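Local structure of Non-reducing end beta-L-arabinofuranosidase (5MQO) at residues Thr191-Ile202 against Leu213-Leu224. The protein is a glycoside hydrolase of family GH127 from Bacteroides thetaiotaomicron, linked to breakdown of plant pectin and probably acting as an aceric acidase. Numbering follows the deposited sequence.
Sequences TYNLGHLMMAGI and LFDAAVKATDFL
L213 lies against G201 where helices 192-208 and 212-230 meet, an antiparallel helical hairpin whose segment axes approach to 7.7 Å at 146°. With CG anti to the backbone N (chi1 -173°), the L213 side chain is turned onto L197, A200 and G201, in the middle of helix 192-208. Beyond CB, its CG rests 3.7 Å from G201 CA; there the chain forks, CD2 lying against that same CA and A200 O, with A200 CB also close by, while CD1 meets L197 CD1 at 3.9 Å. Cut back to an alanine, this position would probably leave a gap beside G201 and take from L197 one wall of its socket. G201 lets the backbones close to 4.3 Å between its CA and F214 CA: a CB at this position would clash with A217 CB. The F214 ring turns its edge to G201 O. One turn back, L197 is a knob in the hole formed by L213, A216, A217 and A220, its CD2 pressed 3.7 Å from A220 CB. The helices splay toward T191 and L224, and L194, M198, F223 and L224 reach into the widening interval. L194 CD1 reaches F223 CD2 at 3.5 Å, the side chains crossing at about a right angle. M198 bends at chi3 (-70°), lays SD 3.4 Å from T221 OG1, and ends with CE tip to tip with L224 CD1. T221 OG1 donates to A217 O, 2.9 Å away, from above the carbonyl plane; the same oxygen also accepts T221 N. No hydrogen bond joins the segments; apolar packing holds together this helical hairpin of the GH127 catalytic domain, consistent with the family's alpha/alpha-barrel. Helix 120-136 adds V133 against L197 and L213, helix 243-255 brings M251 to A217 and T221, and helix 102-117 touches L197 through Y104.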
loop_
_atom_site.group_PDB
_atom_site.type_symbol
_atom_site.label_atom_id
_atom_site.label_comp_id
_atom_site.label_asym_id
_atom_site.label_seq_id
_atom_site.Cartn_x
_atom_site.Cartn_y
_atom_site.Cartn_z
ATOM N N THR A 191 20.391 15.609 4.929
ATOM C CA THR A 191 20.409 14.383 5.658
ATOM C C THR A 191 19.200 13.523 5.203
ATOM O O THR A 191 19.088 12.373 5.598
ATOM C CB THR A 191 20.367 14.758 7.173
ATOM O OG1 THR A 191 21.046 13.783 7.965
ATOM C CG2 THR A 191 18.944 14.962 7.699
ATOM N N TYR A 192 18.317 14.081 4.365
ATOM C CA TYR A 192 17.062 13.420 3.943
ATOM C C TYR A 192 17.357 12.313 2.941
ATOM O O TYR A 192 16.731 11.247 2.958
ATOM C CB TYR A 192 16.091 14.395 3.236
ATOM C CG TYR A 192 15.700 15.679 3.959
ATOM C CD1 TYR A 192 14.531 15.746 4.728
ATOM C CD2 TYR A 192 16.464 16.854 3.818
ATOM C CE1 TYR A 192 14.154 16.923 5.364
ATOM C CE2 TYR A 192 16.092 18.034 4.453
ATOM C CZ TYR A 192 14.942 18.065 5.220
ATOM O OH TYR A 192 14.593 19.238 5.837
ATOM N N ASN A 193 18.277 12.615 2.028
ATOM C CA ASN A 193 18.765 11.655 1.050
ATOM C C ASN A 193 19.433 10.440 1.673
ATOM O O ASN A 193 19.331 9.349 1.136
ATOM C CB ASN A 193 19.725 12.337 0.071
ATOM C CG ASN A 193 18.993 13.149 -0.984
ATOM O OD1 ASN A 193 17.795 13.423 -0.857
ATOM N ND2 ASN A 193 19.703 13.517 -2.046
ATOM N N LEU A 194 20.108 10.619 2.803
ATOM C CA LEU A 194 20.748 9.501 3.490
ATOM C C LEU A 194 19.802 8.404 3.911
ATOM O O LEU A 194 20.149 7.237 3.815
ATOM C CB LEU A 194 21.540 9.977 4.712
ATOM C CG LEU A 194 22.830 10.743 4.400
ATOM C CD1 LEU A 194 23.714 10.724 5.635
ATOM C CD2 LEU A 194 23.607 10.194 3.204
ATOM N N GLY A 195 18.614 8.756 4.367
ATOM C CA GLY A 195 17.657 7.748 4.781
ATOM C C GLY A 195 17.268 6.770 3.681
ATOM O O GLY A 195 16.994 5.591 3.943
ATOM N N HIS A 196 17.234 7.266 2.450
ATOM C CA HIS A 196 16.880 6.457 1.318
ATOM C C HIS A 196 18.039 5.607 0.880
ATOM O O HIS A 196 17.833 4.493 0.399
ATOM C CB HIS A 196 16.394 7.331 0.181
ATOM C CG HIS A 196 15.117 8.020 0.501
ATOM N ND1 HIS A 196 13.949 7.326 0.735
ATOM C CD2 HIS A 196 14.825 9.328 0.678
ATOM C CE1 HIS A 196 12.986 8.181 1.024
ATOM N NE2 HIS A 196 13.492 9.402 0.995
ATOM N N LEU A 197 19.257 6.107 1.046
ATOM C CA LEU A 197 20.436 5.282 0.828
ATOM C C LEU A 197 20.436 4.042 1.729
ATOM O O LEU A 197 20.835 2.978 1.273
ATOM C CB LEU A 197 21.730 6.077 1.034
ATOM C CG LEU A 197 23.042 5.335 0.764
ATOM C CD1 LEU A 197 23.250 5.090 -0.717
ATOM C CD2 LEU A 197 24.193 6.132 1.330
ATOM N N MET A 198 19.991 4.169 2.977
ATOM C CA MET A 198 19.949 3.015 3.862
ATOM C C MET A 198 19.131 1.873 3.240
ATOM O O MET A 198 19.604 0.754 3.101
ATOM C CB MET A 198 19.373 3.358 5.235
ATOM C CG MET A 198 20.179 4.340 6.075
ATOM S SD MET A 198 19.503 4.504 7.760
ATOM C CE MET A 198 17.968 5.357 7.435
ATOM N N MET A 199 17.905 2.153 2.847
ATOM C CA MET A 199 17.057 1.091 2.350
ATOM C C MET A 199 17.549 0.547 1.018
ATOM O O MET A 199 17.426 -0.656 0.768
ATOM C CB MET A 199 15.579 1.519 2.277
ATOM C CG MET A 199 14.757 1.109 3.495
ATOM S SD MET A 199 14.799 -0.675 3.806
ATOM C CE MET A 199 13.084 -0.914 4.279
ATOM N N ALA A 200 18.137 1.411 0.192
ATOM C CA ALA A 200 18.676 0.970 -1.101
ATOM C C ALA A 200 19.798 -0.044 -0.910
ATOM O O ALA A 200 19.899 -1.037 -1.641
ATOM C CB ALA A 200 19.163 2.155 -1.930
ATOM N N GLY A 201 20.619 0.210 0.087
ATOM C CA GLY A 201 21.752 -0.633 0.366
ATOM C C GLY A 201 21.363 -1.956 0.973
ATOM O O GLY A 201 21.958 -2.985 0.619
ATOM N N ILE A 202 20.382 -1.933 1.889
ATOM C CA ILE A 202 19.895 -3.164 2.532
ATOM C C ILE A 202 19.294 -4.085 1.453
ATOM O O ILE A 202 19.647 -5.258 1.337
ATOM C CB ILE A 202 18.814 -2.865 3.587
ATOM C CG1 ILE A 202 19.389 -2.116 4.770
ATOM C CG2 ILE A 202 18.127 -4.142 4.101
ATOM C CD1 ILE A 202 18.309 -1.307 5.466
ATOM N N LEU A 213 27.178 -1.657 -1.940
ATOM C CA LEU A 213 26.314 -0.533 -1.560
ATOM C C LEU A 213 26.005 -0.563 -0.072
ATOM O O LEU A 213 25.878 0.491 0.557
ATOM C CB LEU A 213 24.993 -0.515 -2.347
ATOM C CG LEU A 213 24.124 0.740 -2.097
ATOM C CD1 LEU A 213 24.867 2.026 -2.418
ATOM C CD2 LEU A 213 22.810 0.698 -2.855
ATOM N N PHE A 214 25.859 -1.763 0.483
ATOM C CA PHE A 214 25.584 -1.919 1.917
ATOM C C PHE A 214 26.554 -1.157 2.821
ATOM O O PHE A 214 26.134 -0.459 3.751
ATOM C CB PHE A 214 25.617 -3.394 2.286
ATOM C CG PHE A 214 25.126 -3.683 3.669
ATOM C CD1 PHE A 214 23.839 -3.342 4.041
ATOM C CD2 PHE A 214 25.949 -4.305 4.601
ATOM C CE1 PHE A 214 23.369 -3.619 5.300
ATOM C CE2 PHE A 214 25.484 -4.583 5.875
ATOM C CZ PHE A 214 24.184 -4.246 6.223
ATOM N N ASP A 215 27.849 -1.289 2.537
ATOM C CA ASP A 215 28.886 -0.582 3.302
ATOM C C ASP A 215 28.718 0.930 3.172
ATOM O O ASP A 215 28.882 1.639 4.143
ATOM C CB ASP A 215 30.307 -1.059 2.920
ATOM C CG ASP A 215 30.595 -2.521 3.383
ATOM O OD1 ASP A 215 30.221 -2.909 4.513
ATOM O OD2 ASP A 215 31.218 -3.284 2.625
ATOM N N ALA A 216 28.327 1.410 1.998
ATOM C CA ALA A 216 27.929 2.829 1.840
ATOM C C ALA A 216 26.767 3.212 2.746
ATOM O O ALA A 216 26.767 4.277 3.337
ATOM C CB ALA A 216 27.590 3.171 0.390
ATOM N N ALA A 217 25.798 2.328 2.871
ATOM C CA ALA A 217 24.670 2.546 3.768
ATOM C C ALA A 217 25.022 2.515 5.297
ATOM O O ALA A 217 24.596 3.435 6.040
ATOM C CB ALA A 217 23.571 1.541 3.431
ATOM N N VAL A 218 25.774 1.492 5.753
ATOM C CA VAL A 218 26.219 1.406 7.168
ATOM C C VAL A 218 26.948 2.707 7.611
ATOM O O VAL A 218 26.773 3.189 8.740
ATOM C CB VAL A 218 27.177 0.181 7.438
ATOM C CG1 VAL A 218 27.754 0.176 8.868
ATOM C CG2 VAL A 218 26.483 -1.141 7.173
ATOM N N LYS A 219 27.774 3.257 6.723
ATOM C CA LYS A 219 28.440 4.530 6.976
ATOM C C LYS A 219 27.474 5.709 7.064
ATOM O O LYS A 219 27.614 6.553 7.948
ATOM C CB LYS A 219 29.490 4.806 5.905
ATOM C CG LYS A 219 30.696 3.883 5.969
ATOM C CD LYS A 219 31.701 4.330 4.933
ATOM C CE LYS A 219 32.946 3.479 4.968
ATOM N NZ LYS A 219 34.048 4.226 4.304
ATOM N N ALA A 220 26.501 5.760 6.154
ATOM C CA ALA A 220 25.469 6.815 6.164
ATOM C C ALA A 220 24.696 6.808 7.478
ATOM O O ALA A 220 24.402 7.865 8.070
ATOM C CB ALA A 220 24.512 6.624 5.009
ATOM N N THR A 221 24.381 5.596 7.922
ATOM C CA THR A 221 23.674 5.377 9.167
ATOM C C THR A 221 24.478 5.905 10.352
ATOM O O THR A 221 23.916 6.590 11.226
ATOM C CB THR A 221 23.371 3.869 9.332
ATOM O OG1 THR A 221 22.646 3.395 8.188
ATOM C CG2 THR A 221 22.594 3.576 10.613
ATOM N N ASP A 222 25.778 5.589 10.386
ATOM C CA ASP A 222 26.679 6.079 11.470
ATOM C C ASP A 222 26.733 7.609 11.489
ATOM O O ASP A 222 26.749 8.246 12.555
ATOM C CB ASP A 222 28.082 5.481 11.347
ATOM C CG ASP A 222 28.119 3.975 11.678
ATOM O OD1 ASP A 222 27.376 3.512 12.564
ATOM O OD2 ASP A 222 28.913 3.231 11.063
ATOM N N PHE A 223 26.717 8.190 10.295
ATOM C CA PHE A 223 26.667 9.624 10.169
ATOM C C PHE A 223 25.385 10.230 10.782
ATOM O O PHE A 223 25.464 11.216 11.501
ATOM C CB PHE A 223 26.844 10.064 8.715
ATOM C CG PHE A 223 26.810 11.539 8.570
ATOM C CD1 PHE A 223 27.899 12.296 8.981
ATOM C CD2 PHE A 223 25.658 12.184 8.138
ATOM C CE1 PHE A 223 27.850 13.677 8.933
ATOM C CE2 PHE A 223 25.611 13.558 8.078
ATOM C CZ PHE A 223 26.710 14.311 8.479
ATOM N N LEU A 224 24.221 9.649 10.495
ATOM C CA LEU A 224 22.990 10.070 11.153
ATOM C C LEU A 224 23.070 9.928 12.671
ATOM O O LEU A 224 22.608 10.815 13.378
ATOM C CB LEU A 224 21.793 9.259 10.697
ATOM C CG LEU A 224 21.362 9.290 9.247
ATOM C CD1 LEU A 224 20.047 8.529 9.121
ATOM C CD2 LEU A 224 21.206 10.726 8.769
#